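Ofchtiv-allosamidin (Ostrinia furnacalis, PDB 6JMB) probably hydrolyses the beta-1,4 links of chitin as a group IV insect chitinase of glycoside hydrolase family 18, and is captured here bound to the inhibitor allosamidin. Local coordinates at residues I5-Y10 with G341-S346; I41-E46 with V80-W85; G120-W125 with T162-A167; I188-Y193 with E241-G246. All coordinates share one frame; numbering follows the deposited sequence.

Contact 1 of 4, residues I5-Y10 with G341-S346. With AMI (allosamizoline), chain C; NAA (2-acetamido-2-deoxy-beta-D-allopyranose), chain B.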
# COMPACT_ATOMS: atom_id res chain seq x y z
N ILE A 5 -11.77 -9.04 -4.40
CA ILE A 5 -11.81 -7.58 -4.42
C ILE A 5 -10.46 -7.03 -4.88
O ILE A 5 -9.42 -7.68 -4.79
CB ILE A 5 -12.24 -6.96 -3.08
CG1 ILE A 5 -11.24 -7.27 -1.97
CG2 ILE A 5 -13.66 -7.42 -2.70
CD1 ILE A 5 -11.58 -6.61 -0.64
N VAL A 6 -10.51 -5.81 -5.40
CA VAL A 6 -9.34 -5.07 -5.83
C VAL A 6 -9.41 -3.72 -5.14
O VAL A 6 -10.29 -2.91 -5.43
CB VAL A 6 -9.29 -4.90 -7.36
CG1 VAL A 6 -8.09 -4.08 -7.77
CG2 VAL A 6 -9.26 -6.26 -8.04
N VAL A 7 -8.50 -3.49 -4.20
CA VAL A 7 -8.51 -2.29 -3.36
C VAL A 7 -7.44 -1.34 -3.90
O VAL A 7 -6.24 -1.60 -3.76
CB VAL A 7 -8.26 -2.65 -1.88
CG1 VAL A 7 -8.26 -1.40 -1.01
CG2 VAL A 7 -9.30 -3.66 -1.40
N CYS A 8 -7.88 -0.25 -4.52
CA CYS A 8 -6.98 0.70 -5.16
C CYS A 8 -6.80 1.92 -4.27
O CYS A 8 -7.76 2.66 -4.04
CB CYS A 8 -7.58 1.19 -6.48
SG CYS A 8 -7.82 -0.08 -7.74
N TYR A 9 -5.57 2.17 -3.84
CA TYR A 9 -5.26 3.42 -3.15
C TYR A 9 -4.86 4.48 -4.16
O TYR A 9 -4.16 4.20 -5.14
CB TYR A 9 -4.11 3.22 -2.17
CG TYR A 9 -4.52 2.57 -0.88
CD1 TYR A 9 -4.58 1.19 -0.76
CD2 TYR A 9 -4.84 3.34 0.23
CE1 TYR A 9 -4.95 0.60 0.42
CE2 TYR A 9 -5.22 2.75 1.42
CZ TYR A 9 -5.25 1.38 1.52
OH TYR A 9 -5.61 0.77 2.71
N TYR A 10 -5.29 5.72 -3.90
CA TYR A 10 -4.93 6.87 -4.72
C TYR A 10 -4.19 7.87 -3.84
O TYR A 10 -4.77 8.43 -2.90
CB TYR A 10 -6.18 7.50 -5.32
CG TYR A 10 -5.96 8.78 -6.09
CD1 TYR A 10 -4.79 9.03 -6.80
CD2 TYR A 10 -6.94 9.76 -6.10
CE1 TYR A 10 -4.60 10.22 -7.51
CE2 TYR A 10 -6.77 10.94 -6.81
CZ TYR A 10 -5.61 11.16 -7.50
OH TYR A 10 -5.46 12.35 -8.19
N GLY A 341 -8.40 -10.84 -1.88
CA GLY A 341 -8.14 -10.06 -3.07
C GLY A 341 -6.77 -9.42 -3.01
O GLY A 341 -5.88 -9.87 -2.29
N ILE A 342 -6.65 -8.35 -3.78
CA ILE A 342 -5.39 -7.64 -3.99
C ILE A 342 -5.60 -6.18 -3.64
O ILE A 342 -6.61 -5.57 -4.02
CB ILE A 342 -4.90 -7.78 -5.45
CG1 ILE A 342 -4.63 -9.24 -5.78
CG2 ILE A 342 -3.66 -6.93 -5.71
CD1 ILE A 342 -3.52 -9.87 -4.98
N MET A 343 -4.65 -5.62 -2.88
CA MET A 343 -4.59 -4.21 -2.58
C MET A 343 -3.37 -3.64 -3.29
O MET A 343 -2.35 -4.33 -3.40
CB MET A 343 -4.44 -4.03 -1.06
CG MET A 343 -4.23 -2.61 -0.59
SD MET A 343 -4.05 -2.50 1.21
CE MET A 343 -2.36 -3.04 1.46
N LEU A 344 -3.46 -2.41 -3.78
CA LEU A 344 -2.34 -1.82 -4.48
C LEU A 344 -2.02 -0.42 -3.97
O LEU A 344 -2.91 0.41 -3.79
CB LEU A 344 -2.57 -1.78 -6.00
CG LEU A 344 -3.80 -1.00 -6.41
CD1 LEU A 344 -3.52 -0.11 -7.62
CD2 LEU A 344 -4.95 -1.95 -6.73
N TRP A 345 -0.74 -0.17 -3.75
CA TRP A 345 -0.22 1.18 -3.56
C TRP A 345 0.69 1.45 -4.75
O TRP A 345 1.76 0.83 -4.85
CB TRP A 345 0.58 1.30 -2.27
CG TRP A 345 0.97 2.73 -2.08
CD1 TRP A 345 2.09 3.35 -2.57
CD2 TRP A 345 0.19 3.74 -1.43
NE1 TRP A 345 2.06 4.69 -2.24
CE2 TRP A 345 0.91 4.95 -1.54
CE3 TRP A 345 -1.03 3.74 -0.76
CZ2 TRP A 345 0.44 6.15 -1.01
CZ3 TRP A 345 -1.50 4.93 -0.23
CH2 TRP A 345 -0.76 6.11 -0.35
N SER A 346 0.29 2.34 -5.66
CA SER A 346 -0.97 3.08 -5.69
C SER A 346 -1.26 3.34 -7.17
O SER A 346 -0.36 3.22 -8.02
CB SER A 346 -0.84 4.41 -4.94
OG SER A 346 0.35 5.09 -5.32
C1 AMI C . 2.19 2.76 2.26
C2 AMI C . 1.66 3.84 3.27
C3 AMI C . 1.87 5.10 2.60
C4 AMI C . 3.16 4.86 1.71
C5 AMI C . 2.85 3.58 1.11
C6 AMI C . 4.10 2.85 0.51
C7 AMI C . 0.00 2.56 2.56
C8 AMI C . -2.42 2.49 3.33
C9 AMI C . -1.63 0.92 1.47
N2 AMI C . 0.39 3.56 3.46
N7 AMI C . -1.35 1.99 2.46
O3 AMI C . 2.01 6.17 3.54
O4 AMI C . 3.35 5.79 0.66
O6 AMI C . 5.09 2.75 1.51
O7 AMI C . 1.00 2.11 1.75
C1 NAA B . 4.01 6.96 1.04
C2 NAA B . 4.59 7.64 -0.19
C3 NAA B . 5.15 8.98 0.11
C4 NAA B . 4.11 9.86 0.78
C5 NAA B . 3.58 9.16 2.02
C6 NAA B . 2.50 9.94 2.72
C7 NAA B . 5.42 6.01 -1.98
C8 NAA B . 6.49 5.01 -2.44
N2 NAA B . 5.64 6.69 -0.68
O3 NAA B . 6.30 8.79 0.98
O4 NAA B . 4.66 11.13 1.20
O5 NAA B . 3.00 7.88 1.63
O6 NAA B . 2.16 9.22 3.89
O7 NAA B . 4.48 6.26 -2.63

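Contact 2 of 4, residues I41-E46 with V80-W85. With NAA (2-acetamido-2-deoxy-beta-D-allopyranose), chain B; AMI (allosamizoline), chain C.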
# COMPACT_ATOMS: atom_id res chain seq x y z
N ILE A 41 -6.41 11.52 4.78
CA ILE A 41 -6.77 12.49 5.80
C ILE A 41 -5.92 12.23 7.04
O ILE A 41 -5.20 11.24 7.13
CB ILE A 41 -8.28 12.49 6.13
CG1 ILE A 41 -8.71 11.14 6.73
CG2 ILE A 41 -9.10 12.86 4.90
CD1 ILE A 41 -10.13 11.16 7.29
N GLY A 42 -6.00 13.14 8.01
CA GLY A 42 -5.22 13.02 9.22
C GLY A 42 -6.03 13.30 10.47
O GLY A 42 -7.26 13.41 10.41
N ILE A 43 -5.34 13.42 11.61
CA ILE A 43 -5.98 13.76 12.87
C ILE A 43 -5.07 14.70 13.64
O ILE A 43 -3.88 14.84 13.35
CB ILE A 43 -6.29 12.53 13.76
CG1 ILE A 43 -4.99 11.91 14.29
CG2 ILE A 43 -7.10 11.50 13.01
CD1 ILE A 43 -5.21 10.90 15.40
N ASN A 44 -5.64 15.35 14.65
CA ASN A 44 -4.83 15.91 15.71
C ASN A 44 -4.85 14.94 16.91
O ASN A 44 -5.59 13.96 16.91
CB ASN A 44 -5.24 17.35 16.06
CG ASN A 44 -6.63 17.46 16.67
OD1 ASN A 44 -7.17 16.50 17.23
ND2 ASN A 44 -7.21 18.65 16.59
N ALA A 45 -4.03 15.23 17.92
CA ALA A 45 -3.93 14.31 19.05
C ALA A 45 -5.24 14.21 19.83
O ALA A 45 -5.47 13.20 20.51
CB ALA A 45 -2.79 14.73 19.98
N GLU A 46 -6.10 15.22 19.73
CA GLU A 46 -7.40 15.19 20.39
C GLU A 46 -8.45 14.43 19.58
O GLU A 46 -9.62 14.41 19.97
CB GLU A 46 -7.87 16.63 20.66
CG GLU A 46 -6.92 17.45 21.57
CD GLU A 46 -5.62 17.88 20.88
OE1 GLU A 46 -5.64 18.18 19.67
OE2 GLU A 46 -4.57 17.91 21.56
N VAL A 80 -12.17 6.61 2.58
CA VAL A 80 -11.16 7.60 2.89
C VAL A 80 -10.18 6.97 3.88
O VAL A 80 -10.59 6.25 4.80
CB VAL A 80 -11.78 8.91 3.41
CG1 VAL A 80 -12.46 8.72 4.79
CG2 VAL A 80 -10.75 10.02 3.45
N ALA A 81 -8.89 7.17 3.64
CA ALA A 81 -7.84 6.59 4.48
C ALA A 81 -7.27 7.66 5.41
O ALA A 81 -6.88 8.74 4.95
CB ALA A 81 -6.72 5.99 3.64
N VAL A 82 -7.21 7.35 6.70
CA VAL A 82 -6.60 8.23 7.69
C VAL A 82 -5.23 7.68 8.07
O VAL A 82 -5.08 6.47 8.28
CB VAL A 82 -7.51 8.39 8.93
CG1 VAL A 82 -7.72 7.05 9.66
CG2 VAL A 82 -6.97 9.47 9.87
N GLY A 83 -4.24 8.56 8.13
CA GLY A 83 -2.92 8.16 8.57
C GLY A 83 -1.90 8.24 7.47
O GLY A 83 -1.75 9.28 6.82
N GLY A 84 -1.17 7.15 7.26
CA GLY A 84 -0.09 7.13 6.31
C GLY A 84 1.25 7.38 6.97
O GLY A 84 1.34 7.88 8.09
N TRP A 85 2.31 7.04 6.24
CA TRP A 85 3.67 7.16 6.76
C TRP A 85 3.97 8.57 7.27
O TRP A 85 4.48 8.75 8.39
CB TRP A 85 4.66 6.78 5.65
CG TRP A 85 6.09 6.93 6.04
CD1 TRP A 85 6.95 7.92 5.64
CD2 TRP A 85 6.85 6.06 6.88
NE1 TRP A 85 8.19 7.72 6.20
CE2 TRP A 85 8.15 6.59 6.96
CE3 TRP A 85 6.54 4.89 7.58
CZ2 TRP A 85 9.15 5.98 7.72
CZ3 TRP A 85 7.54 4.29 8.33
CH2 TRP A 85 8.83 4.83 8.39
C1 NAA B . 4.01 6.96 1.04
C2 NAA B . 4.59 7.64 -0.19
C3 NAA B . 5.15 8.98 0.11
C4 NAA B . 4.11 9.86 0.78
C5 NAA B . 3.58 9.16 2.02
C6 NAA B . 2.50 9.94 2.72
C7 NAA B . 5.42 6.01 -1.98
C8 NAA B . 6.49 5.01 -2.44
N2 NAA B . 5.64 6.69 -0.68
O3 NAA B . 6.30 8.79 0.98
O4 NAA B . 4.66 11.13 1.20
O5 NAA B . 3.00 7.88 1.63
O6 NAA B . 2.16 9.22 3.89
O7 NAA B . 4.48 6.26 -2.63
C1 AMI C . 2.19 2.76 2.26
C2 AMI C . 1.66 3.84 3.27
C3 AMI C . 1.87 5.10 2.60
C4 AMI C . 3.16 4.86 1.71
C5 AMI C . 2.85 3.58 1.11
C6 AMI C . 4.10 2.85 0.51
C7 AMI C . 0.00 2.56 2.56
C8 AMI C . -2.42 2.49 3.33
C9 AMI C . -1.63 0.92 1.47
N2 AMI C . 0.39 3.56 3.46
N7 AMI C . -1.35 1.99 2.46
O3 AMI C . 2.01 6.17 3.54
O4 AMI C . 3.35 5.79 0.66
O6 AMI C . 5.09 2.75 1.51
O7 AMI C . 1.00 2.11 1.75

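Contact 3 of 4, residues G120-W125 with T162-A167. With AMI (allosamizoline), chain C.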
# COMPACT_ATOMS: atom_id res chain seq x y z
N GLY A 120 -16.90 4.47 3.77
CA GLY A 120 -16.26 3.94 4.95
C GLY A 120 -14.88 4.54 5.14
O GLY A 120 -14.47 5.46 4.44
N LEU A 121 -14.19 3.98 6.13
CA LEU A 121 -12.91 4.49 6.61
C LEU A 121 -11.87 3.38 6.57
O LEU A 121 -12.15 2.24 6.98
CB LEU A 121 -13.05 4.96 8.07
CG LEU A 121 -11.78 5.47 8.75
CD1 LEU A 121 -11.34 6.79 8.14
CD2 LEU A 121 -11.98 5.61 10.25
N ASP A 122 -10.69 3.71 6.08
CA ASP A 122 -9.52 2.85 6.16
C ASP A 122 -8.55 3.48 7.16
O ASP A 122 -8.24 4.67 7.05
CB ASP A 122 -8.85 2.74 4.79
CG ASP A 122 -7.64 1.84 4.79
OD1 ASP A 122 -7.74 0.69 5.28
OD2 ASP A 122 -6.58 2.28 4.31
N VAL A 123 -8.10 2.70 8.13
CA VAL A 123 -7.19 3.20 9.16
C VAL A 123 -5.79 2.71 8.84
O VAL A 123 -5.53 1.50 8.78
CB VAL A 123 -7.63 2.77 10.57
CG1 VAL A 123 -6.70 3.39 11.61
CG2 VAL A 123 -9.07 3.19 10.82
N ASP A 124 -4.87 3.66 8.61
CA ASP A 124 -3.48 3.40 8.29
C ASP A 124 -2.57 4.10 9.29
O ASP A 124 -1.78 4.98 8.93
CB ASP A 124 -3.20 3.87 6.85
CG ASP A 124 -1.77 3.64 6.41
OD1 ASP A 124 -1.10 2.73 6.94
OD2 ASP A 124 -1.31 4.37 5.51
N TRP A 125 -2.69 3.73 10.57
CA TRP A 125 -1.82 4.26 11.61
C TRP A 125 -0.47 3.56 11.50
O TRP A 125 -0.39 2.33 11.64
CB TRP A 125 -2.48 3.99 12.96
CG TRP A 125 -1.67 4.23 14.22
CD1 TRP A 125 -0.40 4.72 14.34
CD2 TRP A 125 -2.13 3.98 15.55
NE1 TRP A 125 -0.04 4.78 15.67
CE2 TRP A 125 -1.09 4.33 16.43
CE3 TRP A 125 -3.33 3.48 16.07
CZ2 TRP A 125 -1.21 4.20 17.82
CZ3 TRP A 125 -3.46 3.36 17.45
CH2 TRP A 125 -2.40 3.71 18.31
N THR A 162 -11.93 -0.62 7.36
CA THR A 162 -10.80 -1.44 6.96
C THR A 162 -9.53 -0.90 7.60
O THR A 162 -9.52 0.20 8.16
CB THR A 162 -10.64 -1.45 5.43
OG1 THR A 162 -10.29 -0.14 4.97
CG2 THR A 162 -11.93 -1.89 4.76
N VAL A 163 -8.46 -1.70 7.54
CA VAL A 163 -7.15 -1.26 8.01
C VAL A 163 -6.10 -1.62 6.97
O VAL A 163 -6.29 -2.51 6.14
CB VAL A 163 -6.77 -1.87 9.38
CG1 VAL A 163 -7.69 -1.35 10.48
CG2 VAL A 163 -6.76 -3.40 9.30
N ALA A 164 -4.99 -0.90 7.03
CA ALA A 164 -3.75 -1.26 6.36
C ALA A 164 -2.73 -1.53 7.44
O ALA A 164 -2.61 -0.74 8.39
CB ALA A 164 -3.26 -0.11 5.47
N VAL A 165 -2.00 -2.64 7.32
CA VAL A 165 -1.12 -3.11 8.39
C VAL A 165 0.26 -3.47 7.85
O VAL A 165 0.42 -3.83 6.68
CB VAL A 165 -1.71 -4.33 9.13
CG1 VAL A 165 -3.04 -3.96 9.80
CG2 VAL A 165 -1.89 -5.50 8.17
N SER A 166 1.25 -3.38 8.73
CA SER A 166 2.58 -3.88 8.40
C SER A 166 2.55 -5.39 8.20
O SER A 166 1.68 -6.10 8.73
CB SER A 166 3.58 -3.52 9.50
OG SER A 166 3.17 -4.07 10.74
N ALA A 167 3.49 -5.89 7.40
CA ALA A 167 3.36 -7.21 6.80
C ALA A 167 4.06 -8.32 7.57
O ALA A 167 3.42 -9.29 7.99
CB ALA A 167 3.85 -7.18 5.35
C1 AMI C . 2.19 2.76 2.26
C2 AMI C . 1.66 3.84 3.27
C3 AMI C . 1.87 5.10 2.60
C4 AMI C . 3.16 4.86 1.71
C5 AMI C . 2.85 3.58 1.11
C6 AMI C . 4.10 2.85 0.51
C7 AMI C . 0.00 2.56 2.56
C8 AMI C . -2.42 2.49 3.33
C9 AMI C . -1.63 0.92 1.47
N2 AMI C . 0.39 3.56 3.46
N7 AMI C . -1.35 1.99 2.46
O3 AMI C . 2.01 6.17 3.54
O4 AMI C . 3.35 5.79 0.66
O6 AMI C . 5.09 2.75 1.51
O7 AMI C . 1.00 2.11 1.75
O HOH W 1 -1.41 -0.07 10.85

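Contact 4 of 4, residues I188-Y193 with E241-G246. With AMI (allosamizoline), chain C.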
# COMPACT_ATOMS: atom_id res chain seq x y z
N ILE A 188 -8.49 -6.73 6.04
CA ILE A 188 -7.17 -6.24 6.41
C ILE A 188 -6.33 -6.15 5.14
O ILE A 188 -6.11 -7.16 4.46
CB ILE A 188 -6.50 -7.18 7.43
CG1 ILE A 188 -7.28 -7.18 8.74
CG2 ILE A 188 -5.07 -6.76 7.66
CD1 ILE A 188 -6.70 -8.12 9.78
N GLY A 189 -5.86 -4.95 4.82
CA GLY A 189 -4.94 -4.78 3.72
C GLY A 189 -3.51 -4.93 4.21
O GLY A 189 -2.99 -4.03 4.86
N VAL A 190 -2.88 -6.07 3.93
CA VAL A 190 -1.53 -6.31 4.41
C VAL A 190 -0.55 -5.67 3.44
O VAL A 190 -0.58 -5.94 2.24
CB VAL A 190 -1.26 -7.81 4.57
CG1 VAL A 190 0.10 -8.04 5.20
CG2 VAL A 190 -2.35 -8.47 5.41
N MET A 191 0.32 -4.80 3.96
CA MET A 191 1.22 -4.02 3.12
C MET A 191 2.48 -4.83 2.79
O MET A 191 3.58 -4.58 3.29
CB MET A 191 1.56 -2.69 3.78
CG MET A 191 0.36 -1.76 3.88
SD MET A 191 0.79 -0.10 4.45
CE MET A 191 1.01 -0.40 6.20
N THR A 192 2.29 -5.81 1.91
CA THR A 192 3.33 -6.76 1.51
C THR A 192 4.27 -6.15 0.45
O THR A 192 4.37 -6.61 -0.69
CB THR A 192 2.71 -8.08 1.07
OG1 THR A 192 1.46 -7.84 0.40
CG2 THR A 192 2.45 -8.98 2.28
N TYR A 193 4.95 -5.09 0.87
CA TYR A 193 5.95 -4.39 0.07
C TYR A 193 6.77 -3.56 1.05
O TYR A 193 6.58 -3.66 2.27
CB TYR A 193 5.32 -3.56 -1.05
CG TYR A 193 4.02 -2.88 -0.67
CD1 TYR A 193 4.01 -1.80 0.20
CD2 TYR A 193 2.81 -3.33 -1.17
CE1 TYR A 193 2.82 -1.18 0.55
CE2 TYR A 193 1.62 -2.71 -0.83
CZ TYR A 193 1.64 -1.65 0.03
OH TYR A 193 0.45 -1.04 0.38
N GLU A 241 -10.68 -14.85 3.96
CA GLU A 241 -11.69 -13.97 3.40
C GLU A 241 -11.57 -12.54 3.91
O GLU A 241 -12.32 -11.67 3.44
CB GLU A 241 -13.08 -14.53 3.66
CG GLU A 241 -13.49 -14.52 5.11
CD GLU A 241 -13.24 -15.85 5.81
OE1 GLU A 241 -12.38 -16.64 5.36
OE2 GLU A 241 -13.91 -16.10 6.84
N LYS A 242 -10.66 -12.27 4.84
CA LYS A 242 -10.38 -10.91 5.28
C LYS A 242 -8.96 -10.46 4.98
O LYS A 242 -8.59 -9.34 5.35
CB LYS A 242 -10.68 -10.73 6.77
CG LYS A 242 -12.17 -10.71 7.08
CD LYS A 242 -12.43 -10.26 8.51
CE LYS A 242 -13.92 -10.13 8.77
NZ LYS A 242 -14.17 -9.64 10.14
N LEU A 243 -8.15 -11.29 4.33
CA LEU A 243 -6.76 -10.96 4.05
C LEU A 243 -6.66 -10.50 2.60
O LEU A 243 -6.86 -11.29 1.67
CB LEU A 243 -5.86 -12.17 4.29
CG LEU A 243 -4.36 -11.88 4.53
CD1 LEU A 243 -3.67 -13.13 5.02
CD2 LEU A 243 -3.63 -11.36 3.29
N VAL A 244 -6.36 -9.22 2.42
CA VAL A 244 -6.19 -8.63 1.10
C VAL A 244 -4.70 -8.33 0.93
O VAL A 244 -4.12 -7.60 1.74
CB VAL A 244 -7.05 -7.37 0.93
CG1 VAL A 244 -6.89 -6.80 -0.47
CG2 VAL A 244 -8.51 -7.68 1.22
N MET A 245 -4.09 -8.91 -0.09
CA MET A 245 -2.64 -8.91 -0.21
C MET A 245 -2.17 -7.69 -0.98
O MET A 245 -2.58 -7.48 -2.13
CB MET A 245 -2.18 -10.18 -0.92
CG MET A 245 -0.69 -10.41 -0.80
SD MET A 245 -0.13 -11.81 -1.78
CE MET A 245 0.13 -11.02 -3.37
N GLY A 246 -1.31 -6.89 -0.36
CA GLY A 246 -0.81 -5.70 -1.01
C GLY A 246 0.22 -6.01 -2.08
O GLY A 246 1.01 -6.96 -1.98
C1 AMI C . 2.19 2.76 2.26
C2 AMI C . 1.66 3.84 3.27
C3 AMI C . 1.87 5.10 2.60
C4 AMI C . 3.16 4.86 1.71
C5 AMI C . 2.85 3.58 1.11
C6 AMI C . 4.10 2.85 0.51
C7 AMI C . 0.00 2.56 2.56
C8 AMI C . -2.42 2.49 3.33
C9 AMI C . -1.63 0.92 1.47
N2 AMI C . 0.39 3.56 3.46
N7 AMI C . -1.35 1.99 2.46
O3 AMI C . 2.01 6.17 3.54
O4 AMI C . 3.35 5.79 0.66
O6 AMI C . 5.09 2.75 1.51
O7 AMI C . 1.00 2.11 1.75
O HOH W 2 3.40 -7.88 -3.01

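Contact 1 of 4, residues I5-Y10 with G341-S346
Tyr9 bears on Trp345, its CB 3.4 Å from Trp345 CE3 and the two ring planes inclined at 45°. In one of its two conformers Met343 pushes its thioether against the rim of the Tyr9 ring: SD lies 3.3 Å from Tyr9 CE1, and CG meets the same edge in the plane of the ring, a Met-aromatic contact made at the edge. One face of the Tyr9 ring is taken by the dimethylamino end of allosamizoline, whose C9 sits off-centre above it. Trp345, its CG trans to N (chi1 -175°), stands as a plate between Ser346 CB on one face and the inhibitor's C5 on the other, while NE1 gives a hydrogen bond of 2.9 Å to O7 of the neighbouring allopyranose. On the other side of the sheet, Leu344 CD2 fills the hollow between Val6 CG1 and Cys8 SG, 3.6 Å from the latter, which is disulfide-bonded to Cys33. Gly341 leaves the carbonyl of Ile5 room to come within 3.2 Å of its CA. Four backbone hydrogen bonds zip the parallel strands, the Val7 N to Ile342 O bond being 2.8 Å long. A cis peptide precedes Ser346. Strands 35-43 and 243-256 flank the pair within the barrel, and helix 362-373 covers Val6, Ile342 and Leu344.

Contact 2 of 4, residues I41-E46 with V80-W85
Ile41 holds CG1 between its backbone N and carbonyl carbon (chi1 63°), which lays that branch against Val82 CB at 3.7 Å and leaves CG2 to meet Val80. Val80 and Val82 both turn CG2 anti to their backbone N, and each of these methyls reaches a different isoleucine: Val80 CG2 touches Ile41 CG2 at 3.6 Å, the two side chains crossing at about a right angle, whereas Val82 CG2 touches Ile43 CG2 at 3.7 Å. Ile41 thus rests across the groove between the two valines, with CD1 spanning both. The backbones pair through a single parallel bridge, Ile41 with Val82, gripped from both ends. Ile41 N donates to Ala81 O at 2.8 Å, in the carbonyl plane, and Gly83 N returns a bond of 3.0 Å to Ile41 O, tilted somewhat from that plane. Beyond it the segments diverge, their short axes 40° from parallel, with Ile43 still touching Val82. Gly83 and Gly84 have backbone angles that suit glycine, and Gly84, which has no side chain, passes close to O6 of the allopyranose. The glycine pair leads on to Trp85, whose N donates to O3 of allosamizoline in a hydrogen bond of 2.9 Å, nearly straight at 175°. Strand 120-124 lies along the other edge of 77-83, bonded to Val80 and Val82. Helix 99-116 packs on the aliphatic face through Met112 on Ile41, Ile113 on Val80 and Phe105 on both Ile43 and Val82, and helix 90-97 closes over Ile43 and Val82 with Tyr92.

Contact 3 of 4, residues G120-W125 with T162-A167
Asp122 and Thr162 face each other across the strands with their side chains at about a right angle. Thr162 OG1 donates to Asp122 OD1 at 2.7 Å, reaching the anti side of that oxygen and 27° out of the carboxylate plane. The other oxygen, OD2, is probably hydrogen-bonded to Tyr9 OH, so both oxygens of this buried carboxylate are likely held and rotation of the group limited. Asp124 turns CG anti to its backbone N (chi1 180°), like Asp122, and presents OD2 2.8 Å from N2 of allosamizoline. Its OD1 lies beside Ala164 CB at 3.9 Å and close to Glu126. The same Ala164 methyl meets the inhibitor's C8, lining the pocket next to Asp124. On the opposite face, Val123 CB and Val163 CG1 meet more loosely, at 4.1 Å. Three backbone hydrogen bonds join the parallel strands, among them Ala164 N to Val123 O at 3.0 Å. Past them a water donates to both Trp125 O and Ala164 O, joining the diverging ends. Strand 120-124, helix 138-154 and strand 160-165 make a beta-alpha-beta unit of the TIM barrel; Asp122, Asp124 and Glu126 match the DxDxE signature of family 18 chitinases.

Contact 4 of 4, residues I188-Y193 with E241-G246
Two consecutive inverse gamma turns, centred on Met191 and Thr192, swing the chain round beyond Val190 and drop Thr192 onto Gly246. Its OG1 donates to Gly246 O at 2.6 Å, approaching well to the side of the carbonyl (C=O to donor angle 117°), and a water donates to that same oxygen and to Thr192 O. Gly246, lacking a side chain, lets Val190 O and the edge of the Tyr193 ring come close, Tyr193 CE2 lying 3.8 Å from Gly246 C. Carbonyl carbon C of Met191 sits over the centre of one face of this ring. Further back, the parallel strands of the family 18 TIM barrel pair through their backbones: Ile188 N bonds to Lys242 O at 2.7 Å, Val244 N to Ile188 O and Val190 N to Val244 O; the last bond, Gly246 N to Val190 O, is bent, 132° at the hydrogen. On the outer side Val190 CG2 packs against Leu243 CD2 at 3.8 Å, where helix 226-235 adds Trp233 and Leu234. At the barrel mouth the bent chain of Met191 (chi3 -77°) brings SD within 3.4 Å of C7 of allosamizoline. Tyr193 OH makes a weak 3.5 Å hydrogen bond to the inhibitor's O7, while Asp194 bonds to the inhibitor as well.

In the fold
All four contacts are buried pairings of neighbouring parallel strands in one barrel, and each reaches allosamizoline from a different part of the barrel mouth. Contact 1 joins the first strand to the last and encloses the other three along the chain. Contacts 2 and 3 adjoin across strands 77-83 and 120-124, contacts 3 and 4 across 160-165 and 187-190, and contacts 4 and 1 across 243-256 and 341-345. Aliphatic contact 2 lies farthest out, its segments running on to exposed Glu46 and Trp85; in contact 4 Lys242 is partly exposed. Contact 1 offers the inhibitor aromatic rings, contact 2 backbone, contact 3 a carboxylate, contact 4 a thioether and a phenol. A probable Tyr9–Asp122 hydrogen bond ties contacts 1 and 3.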